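Local coordinates for protein esterase A (Caulobacter crescentus, PDB 5GKV) that is a penicillin-binding protein homologue with the serine beta-lactamase fold, probably acting as an esterase or related serine hydrolase, at residues D107-F112 with K153-A158; G131-P136 with N234-A239; C199-L204 with D287-I292; L206-P211 with S263-A268; F349-R354 with A381-L386. All blocks are in the same frame, centred on the assembly; numbering follows the deposited sequence.

Overall arrangement
Contacts 1 and 2 share one end of the molecule, their centres about 17 Å apart, and they touch: M157 CE of contact 1 packs on G134 O of contact 2. Contact 4 is nested within the loop that contact 3 closes, and C199 SG of contact 3 packs on L206 O of contact 4; their centres too lie about 17 Å apart. Contact 4 borders the presumed active site: S263 O accepts from K83, by sequence the lysine of the family's SxxK motif. Contact 5 ties the carboxy-terminal helix to the large antiparallel sheet, about 40 Å from contact 1, centre to centre, on the opposite side of the chain's centre.

Contact 1 of 5, residues D107-F112 with K153-A158; sequences DVWPEF and KLAAMA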
# COMPACT_ATOMS: atom_id res chain seq x y z
N ASP A 107 -16.58 19.12 1.11
CA ASP A 107 -16.71 19.83 2.38
C ASP A 107 -15.35 20.29 2.91
O ASP A 107 -15.24 21.37 3.50
CB ASP A 107 -17.43 18.98 3.41
CG ASP A 107 -18.00 19.82 4.54
OD1 ASP A 107 -17.78 19.46 5.72
OD2 ASP A 107 -18.64 20.86 4.24
N VAL A 108 -14.30 19.48 2.71
CA VAL A 108 -12.97 19.89 3.17
C VAL A 108 -12.08 20.38 2.03
O VAL A 108 -11.01 20.95 2.29
CB VAL A 108 -12.26 18.75 3.94
CG1 VAL A 108 -13.17 18.22 5.05
CG2 VAL A 108 -11.87 17.65 2.99
N TRP A 109 -12.51 20.20 0.78
CA TRP A 109 -11.71 20.52 -0.40
C TRP A 109 -12.68 21.14 -1.40
O TRP A 109 -13.12 20.48 -2.35
CB TRP A 109 -11.02 19.26 -0.94
CG TRP A 109 -10.20 19.36 -2.18
CD1 TRP A 109 -9.93 20.48 -2.92
CD2 TRP A 109 -9.56 18.27 -2.85
NE1 TRP A 109 -9.14 20.15 -4.00
CE2 TRP A 109 -8.90 18.80 -3.98
CE3 TRP A 109 -9.46 16.91 -2.58
CZ2 TRP A 109 -8.15 18.00 -4.85
CZ3 TRP A 109 -8.72 16.10 -3.46
CH2 TRP A 109 -8.09 16.65 -4.58
N PRO A 110 -13.06 22.40 -1.19
CA PRO A 110 -14.18 22.98 -1.96
C PRO A 110 -13.99 22.90 -3.46
O PRO A 110 -14.98 22.71 -4.19
CB PRO A 110 -14.23 24.43 -1.47
CG PRO A 110 -13.64 24.38 -0.10
CD PRO A 110 -12.54 23.35 -0.18
N GLU A 111 -12.75 23.02 -3.94
CA GLU A 111 -12.48 22.95 -5.37
C GLU A 111 -12.85 21.60 -5.97
O GLU A 111 -13.09 21.51 -7.18
CB GLU A 111 -11.01 23.26 -5.62
CG GLU A 111 -10.61 24.68 -5.19
CD GLU A 111 -10.12 24.78 -3.74
OE1 GLU A 111 -10.51 23.94 -2.89
OE2 GLU A 111 -9.35 25.71 -3.46
N PHE A 112 -12.92 20.55 -5.14
CA PHE A 112 -13.27 19.22 -5.64
C PHE A 112 -14.69 19.15 -6.19
O PHE A 112 -15.01 18.20 -6.92
CB PHE A 112 -13.13 18.19 -4.52
CG PHE A 112 -13.03 16.76 -5.01
CD1 PHE A 112 -11.85 16.29 -5.57
CD2 PHE A 112 -14.11 15.90 -4.89
CE1 PHE A 112 -11.75 14.97 -6.02
CE2 PHE A 112 -14.02 14.58 -5.34
CZ PHE A 112 -12.84 14.12 -5.90
N LYS A 153 -5.90 19.38 -11.09
CA LYS A 153 -6.43 18.66 -12.25
C LYS A 153 -7.47 17.62 -11.84
O LYS A 153 -8.49 17.46 -12.52
CB LYS A 153 -5.28 18.01 -13.02
CG LYS A 153 -5.69 17.49 -14.41
CD LYS A 153 -4.49 17.03 -15.20
CE LYS A 153 -4.91 16.35 -16.50
NZ LYS A 153 -5.72 17.24 -17.36
N LEU A 154 -7.24 16.93 -10.72
CA LEU A 154 -8.23 16.00 -10.20
C LEU A 154 -9.50 16.73 -9.78
O LEU A 154 -10.62 16.30 -10.09
CB LEU A 154 -7.65 15.21 -9.01
CG LEU A 154 -6.60 14.14 -9.33
CD1 LEU A 154 -5.86 13.61 -8.07
CD2 LEU A 154 -7.24 12.96 -10.08
N ALA A 155 -9.35 17.85 -9.07
CA ALA A 155 -10.52 18.60 -8.62
C ALA A 155 -11.39 19.03 -9.80
O ALA A 155 -12.62 19.08 -9.67
CB ALA A 155 -10.08 19.83 -7.81
N ALA A 156 -10.77 19.31 -10.94
CA ALA A 156 -11.51 19.76 -12.11
C ALA A 156 -12.02 18.62 -12.98
O ALA A 156 -12.83 18.87 -13.88
CB ALA A 156 -10.64 20.69 -12.95
N MET A 157 -11.60 17.39 -12.73
CA MET A 157 -11.86 16.30 -13.66
C MET A 157 -13.27 15.73 -13.51
O MET A 157 -13.80 15.59 -12.40
CB MET A 157 -10.83 15.20 -13.48
CG MET A 157 -11.11 13.94 -14.29
SD MET A 157 -9.80 12.74 -14.10
CE MET A 157 -10.63 11.30 -14.80
N ALA A 158 -13.90 15.41 -14.66
CA ALA A 158 -15.17 14.71 -14.68
C ALA A 158 -14.94 13.20 -14.50
O ALA A 158 -14.02 12.65 -15.09
CB ALA A 158 -15.89 14.96 -16.00
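W109 lays its indole against the methyl of A155, near the end of helix 147-156, in what is a small apolar joint within the helical part of the beta-lactamase fold. The ring reaches across because CG stands anti to the backbone N (chi1 177°), which brings NE1 to 3.9 Å from A155 CB, obliquely to the ring plane. The next residue to touch is E111, in the 3-10 segment that begins at P110. It does so with its backbone: E111 O sits 3.5 Å from A155 CB and also accepts from Q114. The carboxylate of E111 turns away; OE1 lies at the edge of the W109 ring, in its plane, and pairs with R184 of helix 173-186. F112 N is bonded to W109 O at 2.8 Å, and the F112 side chain folds back so that CD1 rides 3.7 Å above the indole plane, offset toward the rim. That same CD1 meets A155 CA at 4.1 Å. K117 makes a cation-pi contact with the F112 ring and donates to A155 O, so it ties both segments together. No hydrogen bond spans the two segments directly, yet the backbones come near enough for F112 O to lie 3.7 Å from A155 O.

Contact 2 of 5, residues G131-P136 with N234-A239; sequences GLSGFP and NPAVEA
A239 drives its methyl into the peptide backbone of G134, F135 and P136, where an N-capped helix, 235-241, rests on the irregular loop that joins helices 122-126 and 147-156. A239 CB is 3.6 Å from G134 C and 3.7 Å from F135 O, with the ring of P136 alongside, its CB 4.3 Å from A239 CB. One turn earlier in the helix, A236 meets S133: the serine OG passes A236 CB at 4.1 Å, a van der Waals contact, while its hydrogen bond goes to G168 O. No direct hydrogen bond crosses between the segments; water 1 bridges them instead, accepting from F135 N at 2.9 Å and donating to A239 O at 2.8 Å. A239 O has a second partner in the hydroxyl of S246, and F135 O takes the indole N-H of W245, so both carbonyls beside this joint are satisfied from the chain that follows the helix. The F135 side chain turns the other way, onto K153 and L154 of helix 147-156, with W144 against its ring. Farther out, N234 fixes the start of the helix. Its ND2 is bonded to L310 O, while N234 OD1 caps the first turn: A236 N donates only weakly, but V237 N makes a nearly straight bond of 2.9 Å (167°) from a position tilted 33° out of the amide plane.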
# COMPACT_ATOMS: atom_id res chain seq x y z
N GLY A 131 -14.22 7.60 -9.95
CA GLY A 131 -14.07 7.76 -11.38
C GLY A 131 -12.86 8.53 -11.84
O GLY A 131 -12.84 8.98 -12.99
N LEU A 132 -11.84 8.67 -11.00
CA LEU A 132 -10.66 9.46 -11.34
C LEU A 132 -9.42 8.56 -11.47
O LEU A 132 -8.31 8.94 -11.07
CB LEU A 132 -10.43 10.55 -10.29
CG LEU A 132 -11.68 11.38 -9.94
CD1 LEU A 132 -11.38 12.40 -8.83
CD2 LEU A 132 -12.26 12.09 -11.19
N SER A 133 -9.61 7.37 -12.07
CA SER A 133 -8.57 6.33 -12.06
C SER A 133 -7.27 6.80 -12.70
O SER A 133 -6.18 6.38 -12.29
CB SER A 133 -9.11 5.09 -12.78
OG SER A 133 -10.35 4.69 -12.21
N GLY A 134 -7.36 7.67 -13.70
CA GLY A 134 -6.22 8.33 -14.30
C GLY A 134 -6.73 9.50 -15.10
O GLY A 134 -7.94 9.71 -15.22
N PHE A 135 -5.80 10.29 -15.62
CA PHE A 135 -6.16 11.39 -16.51
C PHE A 135 -6.35 10.85 -17.93
O PHE A 135 -5.40 10.31 -18.50
CB PHE A 135 -5.09 12.47 -16.48
CG PHE A 135 -4.85 13.07 -15.10
CD1 PHE A 135 -5.87 13.71 -14.41
CD2 PHE A 135 -3.59 13.02 -14.52
CE1 PHE A 135 -5.64 14.28 -13.14
CE2 PHE A 135 -3.35 13.59 -13.25
CZ PHE A 135 -4.37 14.21 -12.57
N PRO A 136 -7.54 10.97 -18.52
CA PRO A 136 -7.72 10.48 -19.90
C PRO A 136 -7.14 11.41 -20.96
O PRO A 136 -6.84 10.95 -22.07
CB PRO A 136 -9.24 10.38 -20.04
CG PRO A 136 -9.74 11.50 -19.19
CD PRO A 136 -8.79 11.55 -17.98
N ASN A 234 -10.67 -0.42 -21.34
CA ASN A 234 -11.77 0.51 -21.16
C ASN A 234 -11.16 1.84 -20.76
O ASN A 234 -9.95 1.92 -20.50
CB ASN A 234 -12.77 -0.01 -20.11
CG ASN A 234 -12.17 -0.15 -18.71
OD1 ASN A 234 -11.60 0.79 -18.18
ND2 ASN A 234 -12.31 -1.34 -18.11
N PRO A 235 -11.94 2.93 -20.76
CA PRO A 235 -11.30 4.24 -20.53
C PRO A 235 -10.60 4.36 -19.18
O PRO A 235 -9.63 5.12 -19.06
CB PRO A 235 -12.47 5.23 -20.66
CG PRO A 235 -13.45 4.50 -21.61
CD PRO A 235 -13.35 3.07 -21.19
N ALA A 236 -11.06 3.62 -18.16
CA ALA A 236 -10.45 3.71 -16.83
C ALA A 236 -9.09 3.02 -16.80
O ALA A 236 -8.11 3.61 -16.33
CB ALA A 236 -11.39 3.09 -15.79
N VAL A 237 -9.01 1.79 -17.29
CA VAL A 237 -7.71 1.12 -17.30
C VAL A 237 -6.76 1.85 -18.25
O VAL A 237 -5.58 2.01 -17.95
CB VAL A 237 -7.85 -0.38 -17.64
CG1 VAL A 237 -8.31 -0.59 -19.05
CG2 VAL A 237 -6.53 -1.14 -17.39
N GLU A 238 -7.28 2.34 -19.39
CA GLU A 238 -6.47 3.13 -20.31
C GLU A 238 -5.83 4.33 -19.63
O GLU A 238 -4.61 4.54 -19.71
CB GLU A 238 -7.33 3.63 -21.48
CG GLU A 238 -7.59 2.62 -22.55
CD GLU A 238 -6.68 2.81 -23.75
OE1 GLU A 238 -6.52 1.84 -24.52
OE2 GLU A 238 -6.11 3.92 -23.90
N ALA A 239 -6.65 5.15 -18.96
CA ALA A 239 -6.12 6.34 -18.29
C ALA A 239 -5.20 5.95 -17.13
O ALA A 239 -4.18 6.62 -16.89
CB ALA A 239 -7.26 7.22 -17.81
O HOH W 1 -3.19 8.98 -15.64

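Contact 3 of 5, residues C199-L204 with D287-I292; sequences CEPLGL and DGRSLI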
# COMPACT_ATOMS: atom_id res chain seq x y z
N CYS A 199 6.08 6.92 13.27
CA CYS A 199 7.34 6.25 12.98
C CYS A 199 8.47 6.71 13.89
O CYS A 199 9.24 5.88 14.40
CB CYS A 199 7.71 6.42 11.51
SG CYS A 199 6.48 5.55 10.49
N GLU A 200 8.60 8.02 14.13
CA GLU A 200 9.60 8.46 15.09
C GLU A 200 9.32 7.94 16.50
O GLU A 200 10.22 7.33 17.09
CB GLU A 200 9.76 9.99 15.04
CG GLU A 200 10.71 10.45 13.93
CD GLU A 200 10.71 11.97 13.72
OE1 GLU A 200 10.00 12.69 14.46
OE2 GLU A 200 11.43 12.43 12.80
N PRO A 201 8.13 8.11 17.08
CA PRO A 201 7.94 7.63 18.46
C PRO A 201 8.09 6.13 18.60
O PRO A 201 8.59 5.66 19.64
CB PRO A 201 6.51 8.07 18.81
CG PRO A 201 6.19 9.13 17.84
CD PRO A 201 6.95 8.84 16.60
N LEU A 202 7.67 5.35 17.61
CA LEU A 202 7.66 3.90 17.73
C LEU A 202 8.88 3.24 17.09
O LEU A 202 8.98 2.01 17.11
CB LEU A 202 6.36 3.33 17.14
CG LEU A 202 5.09 3.73 17.91
CD1 LEU A 202 3.81 3.21 17.26
CD2 LEU A 202 5.18 3.26 19.36
N GLY A 203 9.81 4.02 16.53
CA GLY A 203 10.99 3.49 15.86
C GLY A 203 10.68 2.58 14.68
O GLY A 203 11.25 1.49 14.57
N LEU A 204 9.78 3.00 13.79
CA LEU A 204 9.44 2.23 12.60
C LEU A 204 10.26 2.73 11.42
O LEU A 204 10.27 3.93 11.14
CB LEU A 204 7.94 2.33 12.28
CG LEU A 204 7.01 1.83 13.40
CD1 LEU A 204 5.57 2.07 13.06
CD2 LEU A 204 7.23 0.35 13.66
N ASP A 287 3.20 -1.47 20.82
CA ASP A 287 4.17 -1.21 21.89
C ASP A 287 3.58 -0.28 22.95
O ASP A 287 4.22 0.66 23.42
CB ASP A 287 5.48 -0.65 21.33
CG ASP A 287 6.10 -1.55 20.25
OD1 ASP A 287 5.73 -2.74 20.14
OD2 ASP A 287 6.98 -1.05 19.51
N GLY A 288 2.31 -0.52 23.30
CA GLY A 288 1.65 0.23 24.35
C GLY A 288 1.01 1.54 23.94
O GLY A 288 0.36 2.17 24.78
N ARG A 289 1.17 1.98 22.69
CA ARG A 289 0.66 3.27 22.25
C ARG A 289 -0.57 3.05 21.37
O ARG A 289 -0.50 2.33 20.37
CB ARG A 289 1.74 4.04 21.48
CG ARG A 289 1.26 5.36 20.88
CD ARG A 289 2.40 6.14 20.21
NE ARG A 289 3.50 6.39 21.14
CZ ARG A 289 3.89 7.60 21.54
NH1 ARG A 289 3.28 8.69 21.09
NH2 ARG A 289 4.91 7.71 22.39
N SER A 290 -1.70 3.67 21.74
CA SER A 290 -2.91 3.56 20.94
C SER A 290 -2.80 4.43 19.68
O SER A 290 -2.68 5.65 19.77
CB SER A 290 -4.13 3.98 21.76
OG SER A 290 -5.33 3.80 21.00
N LEU A 291 -2.83 3.79 18.51
CA LEU A 291 -2.87 4.51 17.24
C LEU A 291 -4.28 4.81 16.77
O LEU A 291 -4.49 5.78 16.03
CB LEU A 291 -2.15 3.71 16.15
CG LEU A 291 -0.68 3.44 16.43
CD1 LEU A 291 -0.06 2.66 15.29
CD2 LEU A 291 0.02 4.77 16.62
N ILE A 292 -5.25 4.00 17.18
CA ILE A 292 -6.62 4.07 16.69
C ILE A 292 -7.46 3.16 17.58
O ILE A 292 -6.93 2.21 18.17
CB ILE A 292 -6.69 3.64 15.20
CG1 ILE A 292 -8.09 3.83 14.62
CG2 ILE A 292 -6.22 2.18 15.04
CD1 ILE A 292 -8.14 3.74 13.09
O HOH W 2 8.20 0.96 20.10
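L202 swings its CG opposite the carbonyl carbon (chi1 -66°), and its two methyls land on R289 and L291; R289 starts out extended, with CG opposite its own backbone N (chi1 175°), then bends at chi3 (-56°) to bring the guanidinium under P201. P201 CB sits 3.8 Å from R289 CZ, over the centre of one face of the guanidinium, so the proline covers the flat charged group from above, away from the plane in which its N-H groups point. The leucine crosses the arginine chain obliquely: L202 CD2 touches R289 NE at 4.0 Å. Its other branch goes inward, where L202 CD1 and L291 CD2 meet tip to tip at 4.1 Å.

The polar link lies at the other side of L202. R275 donates to L202 O and to G203 O and forms a salt bridge with D287 OD2, so one arginine pins the helix end and the hairpin turn at once. A Schellman motif ends the helix, with L204 N bonded to C199 O at 3.0 Å, a weak G203 N to E200 O bond, and G203 at positive phi. D287 and G288, also at positive phi, occupy the corner of a type I' turn linking strands 285-286 and 289-290.

This little hairpin therefore lies across the end of helix 190-202. L202 also reaches L286 of the first hairpin strand, while L291 packs on I198 of helix 190-202 and on L276 and A279 of helix 270-281, the helix that supplies R275.

Contact 4 of 5, residues L206-P211 with S263-A268; sequences LWIGLP and SANGHA
W207 and H267 exchange both of their backbone hydrogen bonds. W207 N donates to H267 O at 2.8 Å, nearly along the C=O axis though bent at the hydrogen (136°); H267 N returns a straighter bond to W207 O at 2.9 Å (165°), in the carbonyl plane. Each acceptor also has weaker company. L206 CA points its hydrogen at H267 O, 3.4 Å away, and the indole edge of W207 lies beside that same oxygen; G266 CA does likewise to W207 O at 3.2 Å. The indole N-H is taken by D205 OD1.

This is the antiparallel pairing of strands 206-208 and 266-268, the latter the middle strand of a three-stranded sheet that also includes 76-77. L206, I208 and A268 share one face, where L206 CD1 presses on A268 CB at 3.5 Å, with helices 190-202 and 270-281 packed over L206. On the other face, L210 splits its methyls between two rings: L210 CD2 stands 4.1 Å from the centroid of the H267 imidazole as a CH-pi contact, and L210 CD1 lies 3.4 Å above the W207 plane.

N265 is buried, and its side-chain amide is satisfied at both ends. OD1 accepts from I261 N, ND2 donates to V259 O and W256 O, and the backbone O receives a weak bond from H267 ND1. G209 N is met by water 3 at 2.9 Å. Nearby, S263 O accepts from K83, consistent with a place beside the SxxK motif, and T82 OG1 accepts weakly from G266 N.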
# COMPACT_ATOMS: atom_id res chain seq x y z
N LEU A 206 9.99 3.25 8.28
CA LEU A 206 8.95 3.40 7.28
C LEU A 206 8.80 4.89 6.99
O LEU A 206 8.76 5.70 7.93
CB LEU A 206 7.62 2.79 7.77
CG LEU A 206 6.35 3.30 7.06
CD1 LEU A 206 6.27 2.81 5.60
CD2 LEU A 206 5.09 2.95 7.85
N TRP A 207 8.72 5.24 5.71
CA TRP A 207 8.84 6.62 5.27
C TRP A 207 7.92 6.88 4.09
O TRP A 207 7.82 6.06 3.17
CB TRP A 207 10.28 6.93 4.80
CG TRP A 207 11.35 6.51 5.74
CD1 TRP A 207 11.76 5.24 6.03
CD2 TRP A 207 12.20 7.39 6.51
NE1 TRP A 207 12.78 5.26 6.94
CE2 TRP A 207 13.08 6.56 7.25
CE3 TRP A 207 12.30 8.78 6.64
CZ2 TRP A 207 14.04 7.08 8.10
CZ3 TRP A 207 13.26 9.30 7.49
CH2 TRP A 207 14.12 8.45 8.21
N ILE A 208 7.28 8.05 4.08
CA ILE A 208 6.68 8.59 2.86
C ILE A 208 7.33 9.95 2.66
O ILE A 208 7.11 10.87 3.46
CB ILE A 208 5.15 8.69 2.94
CG1 ILE A 208 4.54 7.29 3.12
CG2 ILE A 208 4.60 9.35 1.68
CD1 ILE A 208 2.99 7.31 3.27
N GLY A 209 8.15 10.07 1.61
CA GLY A 209 9.08 11.17 1.51
C GLY A 209 10.38 10.84 2.21
O GLY A 209 10.48 10.95 3.44
N LEU A 210 11.38 10.41 1.45
CA LEU A 210 12.60 9.86 2.02
C LEU A 210 13.74 10.85 1.89
O LEU A 210 14.13 11.19 0.76
CB LEU A 210 12.96 8.55 1.29
CG LEU A 210 14.07 7.72 1.90
CD1 LEU A 210 13.68 7.16 3.27
CD2 LEU A 210 14.43 6.59 0.91
N PRO A 211 14.31 11.35 2.99
CA PRO A 211 15.43 12.30 2.89
C PRO A 211 16.65 11.68 2.22
O PRO A 211 16.90 10.47 2.31
CB PRO A 211 15.74 12.67 4.35
CG PRO A 211 14.51 12.30 5.11
CD PRO A 211 13.91 11.12 4.39
N SER A 263 0.33 7.06 -2.87
CA SER A 263 -0.14 5.88 -3.57
C SER A 263 0.99 4.94 -4.00
O SER A 263 0.70 3.83 -4.45
CB SER A 263 -0.94 6.29 -4.81
OG SER A 263 -0.26 7.30 -5.55
N ALA A 264 2.26 5.36 -3.90
CA ALA A 264 3.31 4.65 -4.64
C ALA A 264 4.76 4.77 -4.15
O ALA A 264 5.59 3.97 -4.58
CB ALA A 264 3.29 5.08 -6.11
N ASN A 265 5.13 5.76 -3.34
CA ASN A 265 6.56 5.96 -3.11
C ASN A 265 6.96 5.85 -1.64
O ASN A 265 8.00 6.38 -1.24
CB ASN A 265 7.04 7.30 -3.70
CG ASN A 265 6.80 8.47 -2.78
OD1 ASN A 265 5.82 8.50 -2.03
ND2 ASN A 265 7.69 9.47 -2.85
N GLY A 266 6.17 5.17 -0.82
CA GLY A 266 6.67 4.79 0.49
C GLY A 266 7.89 3.89 0.38
O GLY A 266 8.08 3.16 -0.59
N HIS A 267 8.74 3.97 1.40
CA HIS A 267 9.91 3.11 1.56
C HIS A 267 9.92 2.53 2.96
O HIS A 267 9.73 3.26 3.94
CB HIS A 267 11.21 3.90 1.32
CG HIS A 267 11.44 4.24 -0.11
ND1 HIS A 267 10.78 5.28 -0.74
CD2 HIS A 267 12.26 3.69 -1.05
CE1 HIS A 267 11.17 5.34 -2.00
NE2 HIS A 267 12.07 4.39 -2.21
N ALA A 268 10.18 1.22 3.07
CA ALA A 268 10.11 0.59 4.38
C ALA A 268 10.88 -0.73 4.37
O ALA A 268 11.26 -1.24 3.32
CB ALA A 268 8.67 0.33 4.81
O HOH W 3 9.32 8.06 -0.11

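Contact 5 of 5, residues F349-R354 with A381-L386; sequences FADPTR and AAYASL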
# COMPACT_ATOMS: atom_id res chain seq x y z
N PHE A 349 -0.37 -6.91 5.45
CA PHE A 349 -1.75 -7.23 5.80
C PHE A 349 -1.89 -7.33 7.31
O PHE A 349 -0.92 -7.56 8.04
CB PHE A 349 -2.19 -8.54 5.16
CG PHE A 349 -1.54 -9.75 5.79
CD1 PHE A 349 -0.25 -10.13 5.43
CD2 PHE A 349 -2.20 -10.48 6.77
CE1 PHE A 349 0.37 -11.23 6.03
CE2 PHE A 349 -1.58 -11.58 7.38
CZ PHE A 349 -0.31 -11.95 7.01
N ALA A 350 -3.15 -7.23 7.76
CA ALA A 350 -3.54 -7.41 9.15
C ALA A 350 -4.71 -8.39 9.22
O ALA A 350 -5.58 -8.37 8.35
CB ALA A 350 -3.96 -6.08 9.81
N ASP A 351 -4.73 -9.21 10.25
CA ASP A 351 -5.83 -10.15 10.50
C ASP A 351 -6.29 -9.92 11.93
O ASP A 351 -5.73 -10.49 12.88
CB ASP A 351 -5.38 -11.59 10.26
CG ASP A 351 -6.47 -12.60 10.52
OD1 ASP A 351 -7.58 -12.23 11.01
OD2 ASP A 351 -6.20 -13.80 10.26
N PRO A 352 -7.30 -9.06 12.13
CA PRO A 352 -7.76 -8.80 13.51
C PRO A 352 -8.39 -10.02 14.16
O PRO A 352 -8.39 -10.10 15.39
CB PRO A 352 -8.79 -7.68 13.34
CG PRO A 352 -8.44 -7.03 12.04
CD PRO A 352 -7.93 -8.16 11.16
N THR A 353 -8.92 -10.96 13.37
CA THR A 353 -9.58 -12.13 13.95
C THR A 353 -8.58 -13.06 14.62
O THR A 353 -8.84 -13.57 15.71
CB THR A 353 -10.35 -12.87 12.87
OG1 THR A 353 -11.34 -12.00 12.31
CG2 THR A 353 -11.03 -14.10 13.44
N ARG A 354 -7.44 -13.31 13.97
CA ARG A 354 -6.40 -14.16 14.53
C ARG A 354 -5.33 -13.38 15.27
O ARG A 354 -4.48 -13.99 15.92
CB ARG A 354 -5.75 -15.00 13.41
CG ARG A 354 -6.74 -15.71 12.48
CD ARG A 354 -7.26 -16.99 13.08
NE ARG A 354 -6.20 -17.97 13.29
CZ ARG A 354 -5.86 -18.90 12.41
NH1 ARG A 354 -6.49 -19.00 11.24
NH2 ARG A 354 -4.88 -19.76 12.70
N ALA A 381 2.27 -20.51 4.64
CA ALA A 381 3.12 -21.27 5.55
C ALA A 381 3.05 -20.73 6.97
O ALA A 381 3.08 -21.49 7.95
CB ALA A 381 4.57 -21.26 5.07
N ALA A 382 2.98 -19.40 7.11
CA ALA A 382 2.90 -18.83 8.45
C ALA A 382 1.60 -19.25 9.13
O ALA A 382 1.61 -19.66 10.29
CB ALA A 382 3.01 -17.30 8.37
N TYR A 383 0.48 -19.16 8.40
CA TYR A 383 -0.80 -19.57 8.99
C TYR A 383 -0.83 -21.06 9.29
O TYR A 383 -1.44 -21.48 10.29
CB TYR A 383 -1.96 -19.20 8.06
CG TYR A 383 -2.50 -17.80 8.28
CD1 TYR A 383 -2.04 -16.72 7.52
CD2 TYR A 383 -3.48 -17.55 9.24
CE1 TYR A 383 -2.53 -15.43 7.72
CE2 TYR A 383 -3.99 -16.27 9.44
CZ TYR A 383 -3.50 -15.22 8.68
OH TYR A 383 -3.99 -13.96 8.87
N ALA A 384 -0.22 -21.89 8.44
CA ALA A 384 -0.18 -23.33 8.69
C ALA A 384 0.68 -23.68 9.90
O ALA A 384 0.63 -24.82 10.37
CB ALA A 384 0.33 -24.08 7.46
N SER A 385 1.47 -22.73 10.39
CA SER A 385 2.29 -22.92 11.57
C SER A 385 1.57 -22.56 12.86
O SER A 385 2.09 -22.84 13.94
CB SER A 385 3.57 -22.09 11.45
OG SER A 385 4.32 -22.51 10.32
N LEU A 386 0.40 -21.95 12.76
CA LEU A 386 -0.32 -21.48 13.95
C LEU A 386 -1.05 -22.64 14.60
O LEU A 386 -1.16 -22.69 15.82
CB LEU A 386 -1.31 -20.36 13.57
CG LEU A 386 -0.65 -19.09 13.01
CD1 LEU A 386 -1.67 -18.09 12.51
CD2 LEU A 386 0.23 -18.45 14.06
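D351 OD2 is gripped by two hydroxyls, those of Y383 and T334. The tyrosine bond is short: Y383 OH donates to D351 OD2 at 2.6 Å, meeting the oxygen's anti lone pair, with carboxylate and ring planes 31° apart. The other oxygen turns to the residues that follow it. D351 OD1 accepts from R354 N at 3.2 Å, well above the carboxylate plane, and weakly from T353 N, an Asx motif that holds the aspartate in place where strand 347-351 ends.

F349 slides past the tyrosine in the opposite direction, so its ring edge meets the phenol: F349 CE2 is 3.7 Å from Y383 OH and 4.0 Å from Y383 CE1. On another part of the tyrosine's rim comes R354, bent at chi2 and chi3. R354 NH1 lies 3.9 Å from Y383 CD2; the tyrosine's rim, at CD2 and CE2, lies over one face of the guanidinium, with the planes 72° apart. R354 NH2 continues to L386 CD1 at 3.6 Å.

Y383 thus anchors the carboxy-terminal helix 373-384 onto the large antiparallel sheet of the beta-lactamase fold, reaching V356 of the adjoining strand 356-362 as well, while A381 and A382 pack on V27 of helix 25-35 beside it.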